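Local coordinates for protein PAN2-PAN3 deadenylation complex catalytic subunit pan2 (Neurospora crassa, PDB 4CZV) that probably acts as the catalytic subunit of a poly(A)-nuclease complex that shortens mRNA poly(A) tails, represented here by its N-terminal WD-repeat beta-propeller domain, at residues G172-L177 against K186-H191; T298-A303 against N318-T323; S125-A130 against I139-G144; V15-P20 against L59-A64; P74-L79 against L88-V93. All coordinates share one frame; numbering follows the deposited sequence.

In the fold
Followed from the N terminus, the five contacts come in series; none nests in or crosses another. Interaction 4 (15-20 with 59-64) closes the longest loop, tying the first long strand, which completes the C-terminal blade, to the outer strand of the next blade. Interaction 5 (74-79 with 88-93) and interaction 3 (125-130 with 139-144) lie within two successive blades and touch each other through Val-93, Leu-79, Ile-127, Val-129 and Ile-139. Interaction 1 (172-177 with 186-191) joins the two outer strands of the blade after those. Interaction 2 (298-303 with 318-323), across the propeller from interaction 1, folds the C-terminal tail back on the last blade, whose sheet interaction 4 also reaches.

Interaction 1 (G172-L177 against K186-H191); sequences GTVNIL and KQWQAH
Thr-173 spreads its two branches over two glutamines. Its CG2, anti to the backbone N, comes down on the stem of Gln-187, 3.4 Å from that residue's CG. The hydroxyl points the other way, to the amide end of Gln-189, with OG1 2.8 Å from Gln-189 OE1. Gln-189 gets there by a bend at chi2 (69°), which folds its amide back toward the strand. With an alanine in place of Thr-173, the stem of Gln-187 would probably lose its support and the amide of Gln-189 the hydroxyl it lies against, leaving both glutamines freer to turn. Next along the same face, Asn-175 and Gln-187 run alongside each other, their amide planes only 22° apart, and Gln-187 NE2 makes a weak bond to Asn-175 OD1. The amide nitrogen of Asn-175 is held by Asp-154 and Tyr-156.

On the reverse face Val-174 CG2 lies 3.8 Å from Trp-188 CE3, and Ala-190 CB sits above the middle of the indole. Backbone bonds join the strands: Val-174 N to Trp-188 O at 2.8 Å, Trp-188 N back to Val-174 O at 2.7 Å, and Ile-176 N to Lys-186 O. Beyond an inverse gamma turn at Gln-189, His-191 N still reaches Gly-172 O at 3.1 Å. The His-191 ring then bonds to Thr-207 and Asp-223 of the next blade. This is an antiparallel hairpin of the two outer strands of a propeller blade, ending in a His-Thr-Asp network like that of canonical WD repeats.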
# COMPACT_ATOMS: atom_id res chain seq x y z
N GLY A 172 -1.52 -3.46 -15.80
CA GLY A 172 -1.42 -4.83 -15.32
C GLY A 172 -0.04 -5.44 -15.49
O GLY A 172 0.19 -6.62 -15.23
N THR A 173 0.90 -4.61 -15.93
CA THR A 173 2.27 -5.03 -16.15
C THR A 173 3.15 -4.53 -15.00
O THR A 173 2.93 -3.45 -14.46
CB THR A 173 2.77 -4.49 -17.51
OG1 THR A 173 2.24 -5.30 -18.56
CG2 THR A 173 4.28 -4.50 -17.58
N VAL A 174 4.13 -5.35 -14.60
CA VAL A 174 5.12 -4.96 -13.60
C VAL A 174 6.49 -4.77 -14.23
O VAL A 174 7.03 -5.71 -14.83
CB VAL A 174 5.25 -6.00 -12.46
CG1 VAL A 174 6.30 -5.56 -11.45
CG2 VAL A 174 3.92 -6.24 -11.77
N ASN A 175 7.04 -3.57 -14.12
CA ASN A 175 8.42 -3.33 -14.54
C ASN A 175 9.35 -3.40 -13.33
O ASN A 175 9.08 -2.79 -12.30
CB ASN A 175 8.57 -1.97 -15.23
CG ASN A 175 7.79 -1.88 -16.52
OD1 ASN A 175 7.43 -2.90 -17.12
ND2 ASN A 175 7.52 -0.66 -16.98
N ILE A 176 10.44 -4.14 -13.46
CA ILE A 176 11.43 -4.22 -12.39
C ILE A 176 12.59 -3.30 -12.72
O ILE A 176 13.32 -3.52 -13.69
CB ILE A 176 11.93 -5.65 -12.18
CG1 ILE A 176 10.76 -6.57 -11.83
CG2 ILE A 176 12.98 -5.69 -11.08
CD1 ILE A 176 11.16 -8.01 -11.63
N LEU A 177 12.77 -2.26 -11.90
CA LEU A 177 13.72 -1.20 -12.22
C LEU A 177 15.02 -1.31 -11.42
O LEU A 177 15.03 -1.71 -10.26
CB LEU A 177 13.08 0.17 -11.97
CG LEU A 177 11.70 0.42 -12.59
CD1 LEU A 177 11.24 1.86 -12.34
CD2 LEU A 177 11.69 0.11 -14.07
N LYS A 186 13.62 -6.00 -16.18
CA LYS A 186 12.74 -7.00 -16.75
C LYS A 186 11.30 -6.54 -16.65
O LYS A 186 10.94 -5.75 -15.77
CB LYS A 186 12.92 -8.35 -16.05
CG LYS A 186 12.21 -9.51 -16.73
CD LYS A 186 12.71 -10.86 -16.24
CE LYS A 186 11.99 -11.99 -16.96
NZ LYS A 186 12.07 -11.84 -18.44
N GLN A 187 10.47 -7.03 -17.56
CA GLN A 187 9.05 -6.73 -17.54
C GLN A 187 8.26 -8.02 -17.30
O GLN A 187 8.47 -9.02 -17.97
CB GLN A 187 8.63 -6.06 -18.85
CG GLN A 187 7.16 -5.79 -18.94
CD GLN A 187 6.80 -4.92 -20.13
OE1 GLN A 187 6.02 -5.33 -21.00
NE2 GLN A 187 7.36 -3.71 -20.18
N TRP A 188 7.37 -7.97 -16.32
CA TRP A 188 6.56 -9.13 -15.94
C TRP A 188 5.08 -8.84 -16.19
O TRP A 188 4.52 -7.90 -15.63
CB TRP A 188 6.81 -9.47 -14.47
CG TRP A 188 5.91 -10.53 -13.90
CD1 TRP A 188 5.47 -11.66 -14.52
CD2 TRP A 188 5.35 -10.56 -12.58
NE1 TRP A 188 4.67 -12.39 -13.67
CE2 TRP A 188 4.58 -11.73 -12.48
CE3 TRP A 188 5.42 -9.69 -11.47
CZ2 TRP A 188 3.89 -12.06 -11.32
CZ3 TRP A 188 4.73 -10.03 -10.33
CH2 TRP A 188 3.98 -11.21 -10.25
N GLN A 189 4.45 -9.66 -17.03
CA GLN A 189 3.04 -9.46 -17.36
C GLN A 189 2.16 -10.18 -16.34
O GLN A 189 1.71 -11.30 -16.58
CB GLN A 189 2.74 -9.97 -18.78
CG GLN A 189 1.39 -9.55 -19.32
CD GLN A 189 1.31 -8.06 -19.62
OE1 GLN A 189 2.19 -7.50 -20.27
NE2 GLN A 189 0.25 -7.42 -19.13
N ALA A 190 1.91 -9.53 -15.21
CA ALA A 190 1.26 -10.18 -14.08
C ALA A 190 -0.22 -10.47 -14.31
O ALA A 190 -0.67 -11.60 -14.16
CB ALA A 190 1.44 -9.35 -12.82
N HIS A 191 -0.98 -9.43 -14.66
CA HIS A 191 -2.41 -9.60 -14.88
C HIS A 191 -2.80 -9.08 -16.26
O HIS A 191 -2.00 -8.43 -16.94
CB HIS A 191 -3.22 -8.88 -13.80
CG HIS A 191 -2.89 -9.34 -12.41
ND1 HIS A 191 -3.61 -10.32 -11.76
CD2 HIS A 191 -1.91 -8.96 -11.56
CE1 HIS A 191 -3.09 -10.52 -10.56
NE2 HIS A 191 -2.06 -9.71 -10.41

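Interaction 2 (T298-A303 against N318-T323); sequences TGEGKA and NKIQFT
An ST turn at Thr-298, in the loop that leads into strand 302-306, receives the C-terminal tail at Gln-321 and Phe-322. Thr-298 OG1 is placed between its own backbone N and carbonyl carbon (chi1 66°), where it can accept Glu-300 N at 3.1 Å and close the turn. The same hydroxyl donates to Gln-321 O, though the modelled separation of 2.4 Å is very short and its exact value doubtful. One residue on, Thr-298 N bonds to Phe-322 O at 3.2 Å.

Glu-300 answers from the other end of the turn. Its extended side chain brings OE1 to 2.7 Å from Gln-321 N, which meets the oxygen nearly in line with the C-O bond. The second oxygen, OE2, lies close to the carboxylate of Glu-324, and two like charges so near would probably raise the proton affinity of one of them. Ile-320 runs beside this pair: its CG1 is anti to the backbone N (chi1 -174°), which carries CD1 across the Glu-300 carbonyl to 3.7 Å from Gly-301 CA. That same CA packs against the Phe-322 ring, 4.3 Å from CE1.

Behind the tail, Glu-40 takes the backbone N-H groups of both Phe-322 and Thr-323, and the Phe-322 ring meets Phe-35 edge-to-face. The tail thus lies along the junction between the blade that begins with strand 32-35 and the last blade, whose sheet takes in the N-terminal strand 10-16 and so closes the ring of this WD-repeat propeller.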
# COMPACT_ATOMS: atom_id res chain seq x y z
N THR A 298 5.82 -6.00 12.58
CA THR A 298 5.96 -7.22 13.35
C THR A 298 5.13 -8.36 12.76
O THR A 298 5.40 -9.53 13.01
CB THR A 298 5.53 -7.01 14.80
OG1 THR A 298 4.13 -6.74 14.83
CG2 THR A 298 6.28 -5.84 15.41
N GLY A 299 4.12 -7.99 11.97
CA GLY A 299 3.20 -8.96 11.41
C GLY A 299 2.02 -9.20 12.33
O GLY A 299 1.07 -9.89 11.95
N GLU A 300 2.07 -8.63 13.53
CA GLU A 300 1.05 -8.90 14.54
C GLU A 300 -0.26 -8.13 14.33
O GLU A 300 -1.32 -8.57 14.75
CB GLU A 300 1.61 -8.60 15.93
CG GLU A 300 2.81 -9.45 16.31
CD GLU A 300 3.47 -8.99 17.60
OE1 GLU A 300 2.82 -8.25 18.37
OE2 GLU A 300 4.65 -9.37 17.83
N GLY A 301 -0.17 -6.98 13.67
CA GLY A 301 -1.36 -6.18 13.40
C GLY A 301 -1.76 -6.20 11.94
O GLY A 301 -0.94 -6.00 11.06
N LYS A 302 -3.04 -6.45 11.69
CA LYS A 302 -3.60 -6.38 10.34
C LYS A 302 -4.65 -5.28 10.27
O LYS A 302 -5.54 -5.22 11.11
CB LYS A 302 -4.21 -7.73 9.94
CG LYS A 302 -3.21 -8.81 9.58
CD LYS A 302 -2.58 -9.46 10.81
CE LYS A 302 -1.78 -10.69 10.43
NZ LYS A 302 -1.14 -11.33 11.62
N ALA A 303 -4.55 -4.41 9.27
CA ALA A 303 -5.47 -3.29 9.12
C ALA A 303 -6.24 -3.33 7.81
O ALA A 303 -5.68 -3.64 6.77
CB ALA A 303 -4.72 -1.96 9.24
N ASN A 318 -4.30 -11.17 22.75
CA ASN A 318 -3.18 -10.94 23.65
C ASN A 318 -2.45 -9.65 23.31
O ASN A 318 -2.81 -8.97 22.35
CB ASN A 318 -2.21 -12.13 23.61
CG ASN A 318 -2.89 -13.45 23.90
OD1 ASN A 318 -3.84 -13.51 24.69
ND2 ASN A 318 -2.42 -14.52 23.27
N LYS A 319 -1.43 -9.32 24.08
CA LYS A 319 -0.70 -8.07 23.88
C LYS A 319 -0.01 -8.06 22.52
O LYS A 319 0.74 -8.98 22.17
CB LYS A 319 0.30 -7.84 25.01
CG LYS A 319 -0.38 -7.60 26.35
CD LYS A 319 0.62 -7.45 27.49
CE LYS A 319 -0.11 -7.28 28.82
NZ LYS A 319 0.83 -7.15 29.97
N ILE A 320 -0.28 -7.00 21.77
CA ILE A 320 0.13 -6.89 20.37
C ILE A 320 1.10 -5.72 20.21
O ILE A 320 1.07 -4.76 20.98
CB ILE A 320 -1.12 -6.69 19.46
CG1 ILE A 320 -0.75 -6.71 17.98
CG2 ILE A 320 -1.85 -5.41 19.82
CD1 ILE A 320 -1.90 -6.34 17.07
N GLN A 321 1.98 -5.79 19.21
CA GLN A 321 2.91 -4.71 18.94
C GLN A 321 3.05 -4.46 17.44
O GLN A 321 3.36 -5.37 16.68
CB GLN A 321 4.28 -5.02 19.56
CG GLN A 321 5.09 -3.80 19.94
CD GLN A 321 6.17 -4.12 20.97
OE1 GLN A 321 5.95 -4.89 21.90
NE2 GLN A 321 7.35 -3.52 20.80
N PHE A 322 2.79 -3.22 17.01
CA PHE A 322 2.89 -2.87 15.60
C PHE A 322 4.34 -2.85 15.14
O PHE A 322 4.67 -3.38 14.08
CB PHE A 322 2.26 -1.50 15.33
CG PHE A 322 0.77 -1.46 15.50
CD1 PHE A 322 0.03 -2.64 15.56
CD2 PHE A 322 0.10 -0.25 15.57
CE1 PHE A 322 -1.34 -2.61 15.71
CE2 PHE A 322 -1.28 -0.21 15.72
CZ PHE A 322 -2.00 -1.39 15.79
N THR A 323 5.19 -2.22 15.94
CA THR A 323 6.60 -2.08 15.63
C THR A 323 7.45 -2.58 16.79
O THR A 323 7.14 -2.31 17.95
CB THR A 323 6.97 -0.61 15.33
OG1 THR A 323 7.02 0.13 16.56
CG2 THR A 323 5.95 0.02 14.41

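Interaction 3 (S125-A130 against I139-G144); sequences SEILVA and IDVNKG
The Asn-142 amide reaches across to Ser-125 through its nitrogen, ND2 lying 3.3 Å from Ser-125 OG in a weak, bent bond. Next to it the Asp-140 carboxylate is turned back on its own chain: Lys-143 N comes to OD1 from well above the carboxylate plane, 3.0 Å away, making an Asx motif that fixes the turn after the strand. On the same face as Asp-140 stands Glu-126, its carboxylate bonded to Thr-120.

The opposite face is oily. Ile-127 and Ile-139 lie alongside each other, CG1 of the first 3.7 Å from CB of the second, while Ile-127 CG2 meets Val-141 CG2 at 3.8 Å with the side chains about at right angles. Backbone bonds in both directions pair Ile-127 with Ile-139, each at 3.0 Å between N and O. At the strand end, Val-141 N binds Ser-125 O.

This is the central hairpin of a four-stranded propeller blade, in a predicted WD repeat. Strand 114-119 flanks it, Ile-127 packing on Phe-119; Ile-139 CD1 touches Val-93 of the preceding blade, and Val-141 O accepts from Trp-104 NE1.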
# COMPACT_ATOMS: atom_id res chain seq x y z
N SER A 125 17.24 7.98 2.26
CA SER A 125 17.69 9.31 1.88
C SER A 125 17.14 9.80 0.54
O SER A 125 17.21 10.99 0.23
CB SER A 125 19.22 9.35 1.82
OG SER A 125 19.77 9.17 3.12
N GLU A 126 16.60 8.88 -0.25
CA GLU A 126 16.15 9.22 -1.59
C GLU A 126 14.89 8.46 -1.99
O GLU A 126 14.79 7.25 -1.75
CB GLU A 126 17.27 8.93 -2.60
CG GLU A 126 16.96 9.37 -4.02
CD GLU A 126 18.08 9.02 -4.99
OE1 GLU A 126 18.10 7.87 -5.49
OE2 GLU A 126 18.93 9.89 -5.26
N ILE A 127 13.93 9.16 -2.59
CA ILE A 127 12.73 8.49 -3.10
C ILE A 127 12.53 8.71 -4.59
O ILE A 127 12.99 9.69 -5.16
CB ILE A 127 11.45 8.96 -2.37
CG1 ILE A 127 11.24 10.47 -2.55
CG2 ILE A 127 11.47 8.56 -0.91
CD1 ILE A 127 9.89 10.96 -2.05
N LEU A 128 11.82 7.76 -5.20
CA LEU A 128 11.38 7.86 -6.58
C LEU A 128 9.88 8.13 -6.60
O LEU A 128 9.12 7.54 -5.84
CB LEU A 128 11.69 6.58 -7.35
CG LEU A 128 11.20 6.53 -8.80
CD1 LEU A 128 12.07 7.43 -9.69
CD2 LEU A 128 11.17 5.10 -9.33
N VAL A 129 9.46 9.02 -7.48
CA VAL A 129 8.09 9.47 -7.49
C VAL A 129 7.54 9.37 -8.92
O VAL A 129 8.18 9.82 -9.86
CB VAL A 129 8.01 10.91 -6.93
CG1 VAL A 129 6.88 11.66 -7.53
CG2 VAL A 129 7.91 10.88 -5.40
N ALA A 130 6.36 8.77 -9.06
CA ALA A 130 5.76 8.54 -10.37
C ALA A 130 4.23 8.49 -10.31
O ALA A 130 3.64 8.52 -9.23
CB ALA A 130 6.30 7.26 -10.99
N ILE A 139 13.89 12.46 -5.64
CA ILE A 139 13.91 13.47 -4.59
C ILE A 139 14.89 13.13 -3.48
O ILE A 139 14.89 12.02 -2.96
CB ILE A 139 12.50 13.66 -3.99
CG1 ILE A 139 11.60 14.39 -5.00
CG2 ILE A 139 12.56 14.40 -2.66
CD1 ILE A 139 10.14 14.44 -4.59
N ASP A 140 15.74 14.10 -3.12
CA ASP A 140 16.60 13.97 -1.95
C ASP A 140 15.79 14.24 -0.69
O ASP A 140 15.38 15.38 -0.45
CB ASP A 140 17.80 14.92 -2.05
CG ASP A 140 18.81 14.76 -0.92
OD1 ASP A 140 18.41 14.47 0.23
OD2 ASP A 140 20.02 14.94 -1.17
N VAL A 141 15.56 13.20 0.10
CA VAL A 141 14.74 13.31 1.31
C VAL A 141 15.36 14.22 2.37
O VAL A 141 14.66 14.92 3.10
CB VAL A 141 14.50 11.91 1.92
CG1 VAL A 141 13.70 12.01 3.22
CG2 VAL A 141 13.79 11.00 0.91
N ASN A 142 16.69 14.21 2.44
CA ASN A 142 17.43 15.05 3.38
C ASN A 142 17.31 16.54 3.07
O ASN A 142 16.98 17.33 3.95
CB ASN A 142 18.90 14.66 3.41
CG ASN A 142 19.13 13.28 4.00
OD1 ASN A 142 18.52 12.92 5.00
ND2 ASN A 142 20.00 12.50 3.37
N LYS A 143 17.58 16.92 1.83
CA LYS A 143 17.57 18.33 1.43
C LYS A 143 16.17 18.82 1.08
O LYS A 143 15.91 20.02 1.06
CB LYS A 143 18.51 18.55 0.24
CG LYS A 143 19.92 18.03 0.46
CD LYS A 143 20.76 18.15 -0.80
CE LYS A 143 22.13 17.50 -0.61
NZ LYS A 143 22.97 17.56 -1.84
N GLY A 144 15.27 17.89 0.79
CA GLY A 144 13.90 18.23 0.46
C GLY A 144 13.81 18.91 -0.89
O GLY A 144 13.18 19.96 -1.02

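Interaction 4 (V15-P20 against L59-A64); sequences VAYPSP and LKRFTA
Val-15 and Arg-61 meet at the rim of the propeller, where two neighbouring blades abut: strand 10-16, the N-terminal strand that completes the last blade in the Velcro manner of WD-repeat rings, and strand 60-66, the outer strand of the next blade. Arg-61 makes the bridge. Its CG is anti to the carbonyl carbon (chi1 -66°) and the chain beyond is stretched out as far as NE, which carries the guanidinium over to strand 10-16. Val-15 CG2 lies over one face of that group, 3.5 Å from NH2. The other methyl, CG1, is tucked between the backbone N and carbonyl carbon (chi1 67°), which turns it to Leu-59 CD1 at 3.9 Å; these two side chains are about perpendicular. Leu-59 itself sits in a G1 beta bulge with positive phi.

Tyr-17 comes to the guanidinium at a slant, the planes 62° apart and CD1 3.7 Å from Arg-61 NH1. Its ring is also set edge-to-face against Phe-54, a residue that Val-15 and Arg-61 touch too, and the chain then passes through a cis peptide into Pro-18. At its edge the guanidinium finds Ala-16 O, 2.9 Å from NH2, but the bond is bent and weak. A water in the guanidinium plane accepts from the same NH2 at 3.2 Å and from Ala-16 N at 3.0 Å.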
# COMPACT_ATOMS: atom_id res chain seq x y z
N VAL A 15 -12.10 2.56 13.67
CA VAL A 15 -12.32 4.00 13.66
C VAL A 15 -13.01 4.38 12.35
O VAL A 15 -12.78 3.75 11.32
CB VAL A 15 -10.99 4.79 13.83
CG1 VAL A 15 -10.08 4.61 12.61
CG2 VAL A 15 -11.27 6.27 14.08
N ALA A 16 -13.89 5.37 12.42
CA ALA A 16 -14.49 5.93 11.22
C ALA A 16 -13.66 7.11 10.76
O ALA A 16 -13.50 8.08 11.50
CB ALA A 16 -15.92 6.35 11.47
N TYR A 17 -13.12 7.04 9.55
CA TYR A 17 -12.29 8.12 9.05
C TYR A 17 -12.21 8.13 7.52
O TYR A 17 -11.72 7.17 6.92
CB TYR A 17 -10.89 8.02 9.64
CG TYR A 17 -10.06 9.26 9.41
CD1 TYR A 17 -10.25 10.41 10.17
CD2 TYR A 17 -9.10 9.29 8.41
CE1 TYR A 17 -9.49 11.54 9.96
CE2 TYR A 17 -8.34 10.41 8.19
CZ TYR A 17 -8.54 11.53 8.96
OH TYR A 17 -7.78 12.65 8.73
N PRO A 18 -12.69 9.21 6.89
CA PRO A 18 -13.32 10.37 7.54
C PRO A 18 -14.74 10.08 8.00
O PRO A 18 -15.51 9.48 7.26
CB PRO A 18 -13.31 11.42 6.43
CG PRO A 18 -13.40 10.62 5.16
CD PRO A 18 -12.63 9.35 5.43
N SER A 19 -15.06 10.49 9.23
CA SER A 19 -16.38 10.28 9.82
C SER A 19 -17.36 11.33 9.30
O SER A 19 -16.94 12.28 8.65
CB SER A 19 -16.28 10.35 11.35
OG SER A 19 -16.23 11.69 11.80
N PRO A 20 -18.68 11.15 9.56
CA PRO A 20 -19.67 12.12 9.06
C PRO A 20 -19.42 13.59 9.44
O PRO A 20 -19.87 14.47 8.72
CB PRO A 20 -20.97 11.63 9.69
CG PRO A 20 -20.80 10.16 9.78
CD PRO A 20 -19.34 9.96 10.14
N LEU A 59 -6.66 2.13 17.97
CA LEU A 59 -6.66 3.26 17.04
C LEU A 59 -7.08 4.59 17.68
O LEU A 59 -7.97 5.27 17.17
CB LEU A 59 -7.56 2.96 15.85
CG LEU A 59 -7.17 1.76 14.99
CD1 LEU A 59 -8.24 1.49 13.96
CD2 LEU A 59 -5.82 1.99 14.32
N LYS A 60 -6.43 4.97 18.77
CA LYS A 60 -6.69 6.25 19.41
C LYS A 60 -6.24 7.39 18.50
O LYS A 60 -5.11 7.39 18.03
CB LYS A 60 -5.98 6.35 20.76
CG LYS A 60 -6.36 5.27 21.76
CD LYS A 60 -7.83 5.34 22.14
CE LYS A 60 -8.16 4.36 23.25
NZ LYS A 60 -9.63 4.23 23.46
N ARG A 61 -7.13 8.35 18.26
CA ARG A 61 -6.80 9.47 17.39
C ARG A 61 -5.63 10.28 17.94
O ARG A 61 -5.62 10.67 19.11
CB ARG A 61 -8.03 10.36 17.19
CG ARG A 61 -9.16 9.67 16.42
CD ARG A 61 -10.41 10.53 16.39
NE ARG A 61 -11.53 9.86 15.73
CZ ARG A 61 -11.89 10.07 14.47
NH1 ARG A 61 -11.24 10.95 13.73
NH2 ARG A 61 -12.92 9.40 13.96
N PHE A 62 -4.64 10.53 17.09
CA PHE A 62 -3.44 11.27 17.50
C PHE A 62 -3.33 12.59 16.75
O PHE A 62 -3.90 13.60 17.17
CB PHE A 62 -2.19 10.41 17.28
CG PHE A 62 -0.90 11.08 17.69
CD1 PHE A 62 -0.85 11.87 18.83
CD2 PHE A 62 0.25 10.89 16.96
CE1 PHE A 62 0.33 12.48 19.21
CE2 PHE A 62 1.44 11.50 17.35
CZ PHE A 62 1.47 12.29 18.48
N THR A 63 -2.60 12.60 15.65
CA THR A 63 -2.44 13.84 14.89
C THR A 63 -3.33 13.83 13.65
O THR A 63 -3.73 12.77 13.17
CB THR A 63 -0.97 14.08 14.46
OG1 THR A 63 -0.51 12.99 13.66
CG2 THR A 63 -0.08 14.23 15.68
N ALA A 64 -3.66 15.02 13.16
CA ALA A 64 -4.49 15.15 11.97
C ALA A 64 -4.26 16.51 11.32
O ALA A 64 -4.37 17.54 11.97
CB ALA A 64 -5.97 14.96 12.31
O HOH W 1 -14.48 6.81 14.99

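Interaction 5 (P74-L79 against L88-V93); sequences PLRQFL and LGSRSV
Leu-88 is bonded to two consecutive residues of the facing chain: Arg-76 N donates to Leu-88 O at 2.8 Å, and Leu-88 N to Gln-77 O at 3.2 Å. Arg-76 has helical backbone angles (-88°/-40°), a kink just ahead of Gln-77. Farther along, the backbones part and a water fills in, donating to Pro-74 O at 2.6 Å and accepting from Ser-90 N at 2.8 Å.

From here the Arg-76 side chain points to the facing segment and reaches Ser-90. Bent at chi2 (-59°), it first runs past Leu-88, with CB 4.0 Å from Leu-88 CD2, then presents the side of its guanidinium: NE and NH2 both donate to Ser-90 OG, each at 3.0 Å, and the oxygen lies in the guanidinium plane. Pro-74 CD rests on one face of the group, toward its rim. Ser-90 OG is also bonded to Asp-113 and to the carbonyl of Leu-114, and Arg-76 NH2 makes a long, weak ion pair with Asp-113. A leucine in place of Arg-76 would probably leave Ser-90 OG without these two N-H donors and Asp-113 without that weak pairing.

The contact belongs to the inner part of a blade in a predicted WD repeat, between two others. Leu-75 bonds to Thr-46 and Ser-31 of the preceding blade; on the following one, Leu-88 packs on Leu-114 and Met-117, and Gln-77 OE1 accepts from Met-117 N in strand 114-119.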
# COMPACT_ATOMS: atom_id res chain seq x y z
N PRO A 74 -7.02 13.03 -3.66
CA PRO A 74 -6.73 12.03 -2.61
C PRO A 74 -5.28 12.04 -2.14
O PRO A 74 -4.36 12.34 -2.91
CB PRO A 74 -7.05 10.70 -3.30
CG PRO A 74 -7.97 11.06 -4.43
CD PRO A 74 -7.50 12.40 -4.90
N LEU A 75 -5.09 11.73 -0.86
CA LEU A 75 -3.77 11.37 -0.37
C LEU A 75 -3.41 10.02 -0.99
O LEU A 75 -4.15 9.05 -0.83
CB LEU A 75 -3.74 11.33 1.15
CG LEU A 75 -2.37 11.43 1.82
CD1 LEU A 75 -2.53 11.93 3.25
CD2 LEU A 75 -1.64 10.09 1.81
N ARG A 76 -2.29 9.97 -1.70
CA ARG A 76 -1.97 8.81 -2.54
C ARG A 76 -1.21 7.71 -1.80
O ARG A 76 -1.49 6.52 -1.99
CB ARG A 76 -1.16 9.27 -3.75
CG ARG A 76 -1.89 10.28 -4.64
CD ARG A 76 -3.20 9.72 -5.16
NE ARG A 76 -3.78 10.58 -6.19
CZ ARG A 76 -4.91 10.30 -6.84
NH1 ARG A 76 -5.58 9.19 -6.56
NH2 ARG A 76 -5.37 11.14 -7.76
N GLN A 77 -0.27 8.09 -0.94
CA GLN A 77 0.59 7.10 -0.30
C GLN A 77 1.35 7.71 0.88
O GLN A 77 1.61 8.91 0.90
CB GLN A 77 1.58 6.53 -1.32
CG GLN A 77 2.23 5.23 -0.89
CD GLN A 77 3.36 4.82 -1.81
OE1 GLN A 77 3.32 5.08 -3.01
NE2 GLN A 77 4.38 4.18 -1.24
N PHE A 78 1.69 6.87 1.85
CA PHE A 78 2.63 7.25 2.91
C PHE A 78 3.97 6.53 2.73
O PHE A 78 4.02 5.44 2.17
CB PHE A 78 2.07 6.91 4.30
CG PHE A 78 0.73 7.52 4.61
CD1 PHE A 78 0.63 8.84 5.03
CD2 PHE A 78 -0.43 6.76 4.53
CE1 PHE A 78 -0.60 9.40 5.33
CE2 PHE A 78 -1.66 7.31 4.83
CZ PHE A 78 -1.75 8.63 5.23
N LEU A 79 5.05 7.15 3.21
CA LEU A 79 6.33 6.48 3.43
C LEU A 79 6.91 6.99 4.75
O LEU A 79 6.67 8.14 5.13
CB LEU A 79 7.31 6.71 2.28
CG LEU A 79 7.11 5.91 0.98
CD1 LEU A 79 8.20 6.24 -0.03
CD2 LEU A 79 7.07 4.42 1.26
N LEU A 88 2.39 11.79 -0.18
CA LEU A 88 2.29 11.95 -1.62
C LEU A 88 0.89 12.37 -2.07
O LEU A 88 -0.10 11.73 -1.72
CB LEU A 88 2.68 10.64 -2.32
CG LEU A 88 2.68 10.66 -3.85
CD1 LEU A 88 3.78 11.55 -4.40
CD2 LEU A 88 2.83 9.25 -4.38
N GLY A 89 0.83 13.45 -2.84
CA GLY A 89 -0.39 13.84 -3.54
C GLY A 89 -0.09 13.82 -5.02
O GLY A 89 1.05 13.60 -5.42
N SER A 90 -1.11 14.05 -5.85
CA SER A 90 -0.91 14.00 -7.30
C SER A 90 -0.01 15.11 -7.82
O SER A 90 0.60 14.97 -8.88
CB SER A 90 -2.26 14.05 -8.03
OG SER A 90 -2.94 12.82 -7.93
N ARG A 91 0.07 16.22 -7.09
CA ARG A 91 0.74 17.41 -7.60
C ARG A 91 1.85 17.92 -6.69
O ARG A 91 2.44 18.96 -6.95
CB ARG A 91 -0.29 18.52 -7.84
CG ARG A 91 -1.33 18.18 -8.91
CD ARG A 91 -2.16 19.39 -9.29
NE ARG A 91 -1.32 20.56 -9.57
CZ ARG A 91 -0.72 20.78 -10.73
NH1 ARG A 91 -0.87 19.92 -11.73
NH2 ARG A 91 0.03 21.86 -10.89
N SER A 92 2.13 17.18 -5.62
CA SER A 92 3.12 17.61 -4.65
C SER A 92 3.58 16.47 -3.76
O SER A 92 2.98 15.39 -3.75
CB SER A 92 2.55 18.73 -3.77
OG SER A 92 1.57 18.21 -2.89
N VAL A 93 4.65 16.72 -3.02
CA VAL A 93 5.14 15.78 -2.02
C VAL A 93 5.43 16.57 -0.75
O VAL A 93 6.08 17.60 -0.78
CB VAL A 93 6.42 15.05 -2.47
CG1 VAL A 93 6.85 14.04 -1.42
CG2 VAL A 93 6.20 14.37 -3.81
O HOH W 2 -3.83 13.65 -5.12